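Photosystem II stability/assembly factor HCF136, chloroplastic (Cyanidioschyzon merolae, PDB 5OJ3) is probably essential for photosystem II biogenesis, being required to assemble an early intermediate that includes D2 and cytochrome b559. Local coordinates at residues 248-253 against 301-306; 311-316 against 331-336; 384-389 against 407-412. All blocks are in the same frame, centred on the assembly; numbering follows the deposited sequence.

From the N terminus, the first of the three contacts is interaction 1, where 301-306 returns to 248-253 and closes a loop of 47 residues holding helix 262-265 and most of one antiparallel sheet. Strand 304-307 completes that sheet, and the chain then enters the next one, in which interaction 2 pairs 311-316 with 331-336 as part of a hairpin. Interaction 3 comes last, bringing 384-389 of one sheet against 407-412 of the following sheet. The three contacts are in series, and none nests or crosses. In the seven-bladed propeller they tie helix 250-254 to the start of its sheet's last strand, two strands within a sheet, and two successive sheets; the centres of interactions 1 and 3 lie 33 Å apart.

Interaction 1: 248-253 against 301-306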
# COMPACT_ATOMS: atom_id res chain seq x y z
N GLU A 248 1.98 -20.58 -10.33
CA GLU A 248 3.40 -20.79 -10.03
C GLU A 248 3.82 -19.92 -8.85
O GLU A 248 3.66 -18.70 -8.88
CB GLU A 248 4.25 -20.47 -11.26
CG GLU A 248 5.55 -21.24 -11.32
CD GLU A 248 6.32 -20.97 -12.59
OE1 GLU A 248 5.98 -20.01 -13.31
OE2 GLU A 248 7.28 -21.73 -12.88
N THR A 249 4.37 -20.56 -7.82
CA THR A 249 4.92 -19.84 -6.69
C THR A 249 6.14 -19.03 -7.12
O THR A 249 6.79 -19.33 -8.13
CB THR A 249 5.28 -20.80 -5.56
OG1 THR A 249 6.54 -21.43 -5.85
CG2 THR A 249 4.21 -21.88 -5.42
N ILE A 250 6.45 -17.99 -6.35
CA ILE A 250 7.50 -17.06 -6.74
C ILE A 250 8.86 -17.75 -6.78
O ILE A 250 9.64 -17.56 -7.72
CB ILE A 250 7.51 -15.84 -5.80
CG1 ILE A 250 6.28 -14.96 -6.07
CG2 ILE A 250 8.78 -15.03 -5.97
CD1 ILE A 250 6.12 -13.81 -5.10
N ASP A 251 9.16 -18.57 -5.77
CA ASP A 251 10.43 -19.28 -5.77
C ASP A 251 10.49 -20.36 -6.85
O ASP A 251 11.59 -20.79 -7.20
CB ASP A 251 10.69 -19.91 -4.40
CG ASP A 251 10.98 -18.86 -3.33
OD1 ASP A 251 10.12 -17.99 -3.12
OD2 ASP A 251 12.06 -18.92 -2.71
N ALA A 252 9.35 -20.79 -7.38
CA ALA A 252 9.38 -21.65 -8.56
C ALA A 252 9.88 -20.88 -9.78
O ALA A 252 10.62 -21.42 -10.60
CB ALA A 252 8.00 -22.24 -8.82
N THR A 253 9.48 -19.61 -9.91
CA THR A 253 9.95 -18.79 -11.02
C THR A 253 11.32 -18.20 -10.73
O THR A 253 12.13 -18.03 -11.65
CB THR A 253 8.95 -17.67 -11.32
OG1 THR A 253 9.23 -16.54 -10.49
CG2 THR A 253 7.53 -18.14 -11.06
N ASP A 301 0.55 -16.49 -15.34
CA ASP A 301 0.64 -17.62 -14.43
C ASP A 301 1.72 -17.45 -13.37
O ASP A 301 1.95 -18.38 -12.59
CB ASP A 301 0.89 -18.91 -15.23
CG ASP A 301 -0.28 -19.30 -16.09
OD1 ASP A 301 -1.42 -19.33 -15.57
OD2 ASP A 301 -0.08 -19.57 -17.30
N PHE A 302 2.40 -16.31 -13.34
CA PHE A 302 3.49 -16.11 -12.41
C PHE A 302 3.77 -14.63 -12.25
O PHE A 302 3.45 -13.83 -13.13
CB PHE A 302 4.75 -16.84 -12.91
CG PHE A 302 5.13 -16.49 -14.33
CD1 PHE A 302 4.83 -17.34 -15.38
CD2 PHE A 302 5.75 -15.28 -14.61
CE1 PHE A 302 5.17 -17.00 -16.68
CE2 PHE A 302 6.10 -14.95 -15.91
CZ PHE A 302 5.80 -15.81 -16.94
N TRP A 303 4.34 -14.27 -11.10
CA TRP A 303 4.92 -12.94 -10.97
C TRP A 303 6.11 -12.82 -11.91
O TRP A 303 6.83 -13.78 -12.16
CB TRP A 303 5.36 -12.66 -9.54
CG TRP A 303 4.27 -12.51 -8.52
CD1 TRP A 303 3.54 -13.50 -7.94
CD2 TRP A 303 3.81 -11.28 -7.93
NE1 TRP A 303 2.64 -12.97 -7.05
CE2 TRP A 303 2.78 -11.61 -7.02
CE3 TRP A 303 4.15 -9.94 -8.09
CZ2 TRP A 303 2.11 -10.65 -6.28
CZ3 TRP A 303 3.48 -8.98 -7.36
CH2 TRP A 303 2.47 -9.34 -6.46
N THR A 304 6.32 -11.61 -12.43
CA THR A 304 7.46 -11.37 -13.30
C THR A 304 8.51 -10.61 -12.51
O THR A 304 8.20 -9.53 -11.97
CB THR A 304 7.04 -10.58 -14.53
OG1 THR A 304 6.00 -11.29 -15.23
CG2 THR A 304 8.22 -10.39 -15.48
N PRO A 305 9.73 -11.13 -12.39
CA PRO A 305 10.76 -10.43 -11.62
C PRO A 305 11.59 -9.48 -12.48
O PRO A 305 11.91 -9.75 -13.63
CB PRO A 305 11.63 -11.58 -11.09
CG PRO A 305 11.48 -12.65 -12.11
CD PRO A 305 10.16 -12.47 -12.82
N HIS A 306 11.94 -8.34 -11.88
CA HIS A 306 12.65 -7.27 -12.56
C HIS A 306 13.87 -6.84 -11.75
O HIS A 306 13.78 -6.66 -10.53
CB HIS A 306 11.72 -6.08 -12.80
CG HIS A 306 10.42 -6.46 -13.43
ND1 HIS A 306 10.20 -6.37 -14.79
CD2 HIS A 306 9.27 -6.93 -12.90
CE1 HIS A 306 8.97 -6.78 -15.07
NE2 HIS A 306 8.39 -7.12 -13.93
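I250 and W303 form the closely packed, buried side of this contact, the aliphatic chain lying over one face of the indole. I250 CG1 comes within 3.6 Å of W303 CD1, and the terminal I250 CD1 sits 4.0 Å from the centroid of the five-membered ring, 16° off the ring normal, a CH-pi contact. The indole is fixed from elsewhere as well, because W303 NE1 donates to the carbonyl oxygen of G230. Beside this, buried T253 packs its CG2 on F302 CB at 3.6 Å. With T253 OG1 between the backbone N and the carbonyl carbon (chi1 87°), the hydroxyl donates to a lone pair of I250 O, 3.0 Å away, and CG2 faces F302.

The edge formed by E248 and F302 is only partly exposed but more polar. E248 runs out alongside F302, pointing the same way, with its carboxylate plane steeply inclined to the ring; OE1 approaches F302 CB to 3.4 Å. R256 joins the pair, making a salt bridge to E248 and a cation-pi contact with F302. The one direct hydrogen bond between the segments runs from E248 N to D301 O (3.2 Å), while the carboxylate of exposed D301 leads away. T249, also exposed, faces away and N-caps the helix by accepting from A252 N.

Helix 250-254 thus rests against the chain entering strand 304-307, the last strand of its sheet. I250, W303 and P305 all touch L294 of the adjoining strand 292-296, and W303 reaches farther in to Y283 and A285 on strand 283-287.

Interaction 2: 311-316 against 331-336; sequences SRRISA and TIRGGG
I314 and I332 form a non-hydrogen-bonded antiparallel pair whose side chains start out in diverging directions, yet their ends meet: I314 CG1 lies 3.9 Å from I332 CD1. The two branches of I332 divide the work. CG1 stands beside its own backbone N (chi1 -51°) and, with a second bend in the same sense, carries CD1 to I314; CG2 is sent the other way, where it packs against R312 CB at 3.6 Å and against R313 O. I314 CG2 in turn lies next to T331 O. Past the bulge, A316 and T331 put their side chains on the same face of the sheet, CB to CB at 3.8 Å.

R312 and R313 offer aliphatic carbons to this contact, while R333 brings its guanidinium. R333 bends at chi3 (-76°), which draws that group alongside R313, and NH2 comes 3.4 Å from R313 CB, obliquely to the guanidinium plane. The two chains point the same way with their guanidinium planes 33° apart, but the charged ends do not touch; R313 NH1 has a weak hydrogen bond to R289 O instead. R312, exposed, passes its CD by the carbonyl oxygen of R333.

The backbones are joined by four hydrogen bonds. R333 N donates to R313 O at 2.9 Å, T331 N to A316 O at 2.9 Å, and T331 O receives both S315 N and, weakly, A316 N.

With S315 and A316 both facing T331, the pairing is a classic beta bulge, and G335 and G336 opposite I332 make a G1 bulge. The first lies near the start of strand 314-319, an outermost strand of a four-stranded antiparallel propeller blade; the second lies at the turn between strands 328-332 and 336-340.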
# COMPACT_ATOMS: atom_id res chain seq x y z
N SER A 311 22.63 0.95 -7.22
CA SER A 311 23.66 0.39 -6.36
C SER A 311 23.01 -0.26 -5.15
O SER A 311 23.21 -1.45 -4.87
CB SER A 311 24.59 1.51 -5.92
OG SER A 311 23.83 2.64 -5.50
N ARG A 312 22.27 0.53 -4.39
CA ARG A 312 21.63 0.15 -3.13
C ARG A 312 20.35 -0.66 -3.37
O ARG A 312 19.94 -0.91 -4.50
CB ARG A 312 21.31 1.40 -2.31
CG ARG A 312 22.60 2.10 -1.92
CD ARG A 312 22.33 3.26 -1.02
NE ARG A 312 23.27 3.21 0.08
CZ ARG A 312 23.21 2.32 1.08
NH1 ARG A 312 22.25 1.41 1.12
NH2 ARG A 312 24.13 2.33 2.02
N ARG A 313 19.70 -1.06 -2.27
CA ARG A 313 18.50 -1.88 -2.32
C ARG A 313 17.24 -1.03 -2.15
O ARG A 313 17.29 0.11 -1.69
CB ARG A 313 18.52 -2.96 -1.23
CG ARG A 313 19.79 -3.78 -1.20
CD ARG A 313 19.56 -5.00 -2.06
NE ARG A 313 20.73 -5.84 -2.24
CZ ARG A 313 21.02 -6.90 -1.48
NH1 ARG A 313 20.21 -7.24 -0.49
NH2 ARG A 313 22.10 -7.62 -1.73
N ILE A 314 16.12 -1.58 -2.55
CA ILE A 314 14.86 -0.86 -2.61
C ILE A 314 14.13 -1.02 -1.28
O ILE A 314 14.18 -2.09 -0.65
CB ILE A 314 14.02 -1.36 -3.78
CG1 ILE A 314 14.86 -1.45 -5.05
CG2 ILE A 314 12.88 -0.42 -4.05
CD1 ILE A 314 14.12 -2.09 -6.22
N SER A 315 13.45 0.03 -0.84
CA SER A 315 12.68 -0.03 0.40
C SER A 315 11.18 -0.03 0.18
O SER A 315 10.46 -0.73 0.89
CB SER A 315 13.03 1.14 1.32
OG SER A 315 14.40 1.47 1.19
N ALA A 316 10.69 0.73 -0.79
CA ALA A 316 9.26 0.87 -1.05
C ALA A 316 9.03 0.94 -2.55
O ALA A 316 9.95 1.21 -3.33
CB ALA A 316 8.68 2.11 -0.36
N THR A 331 11.51 3.59 -3.85
CA THR A 331 12.27 4.24 -2.80
C THR A 331 13.48 3.39 -2.47
O THR A 331 13.35 2.20 -2.17
CB THR A 331 11.43 4.42 -1.54
OG1 THR A 331 10.54 5.53 -1.70
CG2 THR A 331 12.32 4.64 -0.33
N ILE A 332 14.64 4.00 -2.54
CA ILE A 332 15.89 3.29 -2.30
C ILE A 332 16.29 3.57 -0.86
O ILE A 332 15.99 4.64 -0.30
CB ILE A 332 16.96 3.75 -3.31
CG1 ILE A 332 16.44 3.68 -4.76
CG2 ILE A 332 18.17 2.89 -3.22
CD1 ILE A 332 15.75 2.38 -5.15
N ARG A 333 16.97 2.61 -0.22
CA ARG A 333 17.39 2.85 1.15
C ARG A 333 18.42 3.96 1.21
O ARG A 333 19.27 4.11 0.32
CB ARG A 333 17.89 1.57 1.83
CG ARG A 333 16.72 0.65 2.13
CD ARG A 333 16.96 -0.57 2.98
NE ARG A 333 17.64 -1.67 2.31
CZ ARG A 333 17.45 -2.94 2.64
NH1 ARG A 333 16.59 -3.25 3.60
NH2 ARG A 333 18.08 -3.91 1.99
N GLY A 334 18.34 4.76 2.27
CA GLY A 334 19.12 5.97 2.39
C GLY A 334 18.59 7.15 1.60
O GLY A 334 19.33 8.11 1.37
N GLY A 335 17.32 7.12 1.19
CA GLY A 335 16.66 8.29 0.64
C GLY A 335 16.54 8.37 -0.86
O GLY A 335 16.08 9.40 -1.37
N GLY A 336 16.92 7.32 -1.59
CA GLY A 336 16.78 7.35 -3.04
C GLY A 336 15.34 7.42 -3.48
O GLY A 336 14.40 7.14 -2.73

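Interaction 3: 384-389 against 407-412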
# COMPACT_ATOMS: atom_id res chain seq x y z
N GLY A 384 10.40 11.77 10.61
CA GLY A 384 9.14 12.36 10.98
C GLY A 384 8.75 13.53 10.11
O GLY A 384 7.87 14.30 10.48
N SER A 385 9.39 13.67 8.95
CA SER A 385 9.19 14.80 8.07
C SER A 385 8.25 14.46 6.92
O SER A 385 7.83 13.31 6.72
CB SER A 385 10.53 15.28 7.51
OG SER A 385 11.55 15.21 8.50
N MET A 386 7.91 15.49 6.15
CA MET A 386 7.00 15.40 5.02
C MET A 386 7.59 16.22 3.88
O MET A 386 7.85 17.41 4.05
CB MET A 386 5.60 15.93 5.38
CG MET A 386 4.52 15.51 4.41
SD MET A 386 4.00 13.80 4.63
CE MET A 386 2.77 14.00 5.91
N TYR A 387 7.78 15.58 2.73
CA TYR A 387 8.38 16.25 1.58
C TYR A 387 7.36 16.44 0.47
O TYR A 387 6.37 15.72 0.36
CB TYR A 387 9.61 15.49 1.04
CG TYR A 387 10.86 15.72 1.85
CD1 TYR A 387 10.88 15.57 3.23
CD2 TYR A 387 12.02 16.18 1.23
CE1 TYR A 387 12.03 15.80 3.96
CE2 TYR A 387 13.17 16.42 1.95
CZ TYR A 387 13.17 16.23 3.31
OH TYR A 387 14.32 16.47 4.03
N ARG A 388 7.63 17.44 -0.37
CA ARG A 388 6.69 17.92 -1.36
C ARG A 388 7.37 18.10 -2.71
O ARG A 388 8.55 18.43 -2.79
CB ARG A 388 6.10 19.25 -0.91
CG ARG A 388 4.85 19.71 -1.64
CD ARG A 388 4.89 21.22 -1.80
NE ARG A 388 4.48 21.91 -0.59
CZ ARG A 388 3.30 22.49 -0.41
NH1 ARG A 388 2.39 22.45 -1.37
NH2 ARG A 388 3.02 23.10 0.73
N SER A 389 6.59 17.87 -3.77
CA SER A 389 7.01 18.18 -5.14
C SER A 389 5.80 18.72 -5.89
O SER A 389 4.72 18.13 -5.83
CB SER A 389 7.57 16.93 -5.83
OG SER A 389 7.91 17.20 -7.18
N ALA A 407 7.20 12.10 16.22
CA ALA A 407 6.10 11.31 15.66
C ALA A 407 6.48 10.80 14.27
O ALA A 407 7.06 11.53 13.46
CB ALA A 407 4.83 12.15 15.58
N ASN A 408 6.16 9.54 14.01
CA ASN A 408 6.55 8.88 12.77
C ASN A 408 5.41 8.88 11.76
O ASN A 408 4.23 8.82 12.13
CB ASN A 408 6.99 7.44 13.06
CG ASN A 408 8.26 7.38 13.88
OD1 ASN A 408 9.10 8.28 13.84
ND2 ASN A 408 8.41 6.30 14.65
N LEU A 409 5.76 8.94 10.48
CA LEU A 409 4.79 9.00 9.39
C LEU A 409 5.08 7.87 8.41
O LEU A 409 6.17 7.83 7.82
CB LEU A 409 4.84 10.36 8.69
CG LEU A 409 4.49 11.54 9.60
CD1 LEU A 409 4.43 12.83 8.82
CD2 LEU A 409 3.16 11.27 10.29
N TYR A 410 4.11 6.98 8.21
CA TYR A 410 4.35 5.74 7.49
C TYR A 410 3.62 5.61 6.16
O TYR A 410 4.10 4.87 5.29
CB TYR A 410 3.96 4.54 8.36
CG TYR A 410 4.81 4.36 9.60
CD1 TYR A 410 6.14 4.74 9.62
CD2 TYR A 410 4.27 3.80 10.76
CE1 TYR A 410 6.92 4.58 10.76
CE2 TYR A 410 5.04 3.63 11.89
CZ TYR A 410 6.36 4.02 11.89
OH TYR A 410 7.12 3.86 13.02
N LYS A 411 2.50 6.30 5.96
CA LYS A 411 1.63 5.97 4.84
C LYS A 411 0.81 7.19 4.43
O LYS A 411 0.27 7.89 5.29
CB LYS A 411 0.71 4.80 5.20
CG LYS A 411 -0.06 4.20 4.04
CD LYS A 411 -1.10 3.21 4.56
CE LYS A 411 -2.27 3.06 3.60
NZ LYS A 411 -1.83 2.48 2.30
N ILE A 412 0.71 7.41 3.12
CA ILE A 412 -0.13 8.46 2.55
C ILE A 412 -1.12 7.83 1.59
O ILE A 412 -0.76 6.95 0.80
CB ILE A 412 0.71 9.55 1.85
CG1 ILE A 412 1.94 9.91 2.69
CG2 ILE A 412 -0.14 10.78 1.57
CD1 ILE A 412 2.72 11.09 2.16
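The Y387 ring, next along the strand from M386, takes no part in this contact: M386 meets L409 and I412 without an aromatic ring of either segment between them. The edge of the Y387 ring is met in plane by S385 CB, R398 touches its side chain, and its hydroxyl is bonded to the carbonyl oxygen of K360. An aromatic residue that does touch M386 is W378, from the sheet of 384-389.

M386 is the bridging residue. Its CG lies opposite the backbone N (chi1 -164°), and the chain then bends at both following torsions, which brings the methyl CE to 3.5 Å from L409 CD1 and leaves SD 3.9 Å from I412 CD1. The M386 and L409 side chains cross at about a right angle, with CE against CD1. L409 CD1 also lies 4.0 Å from the backbone oxygen of S385, the residue just before M386. G384 lies by the carbonyl of A407, a residue that is poorly ordered, and the detail there is uncertain. V422, on the strand beside 409-414, touches M386, L409 and I412 alike.

No hydrogen bond links the segments. A polar tie between the two sheets is the bond from I412 N to OD1 of D368, which lies on the first strand of the M386 sheet. Two successive blades of the propeller are therefore joined here chiefly by buried apolar contact, with cohesion coming from dispersion and the exclusion of water more than from directional bonds.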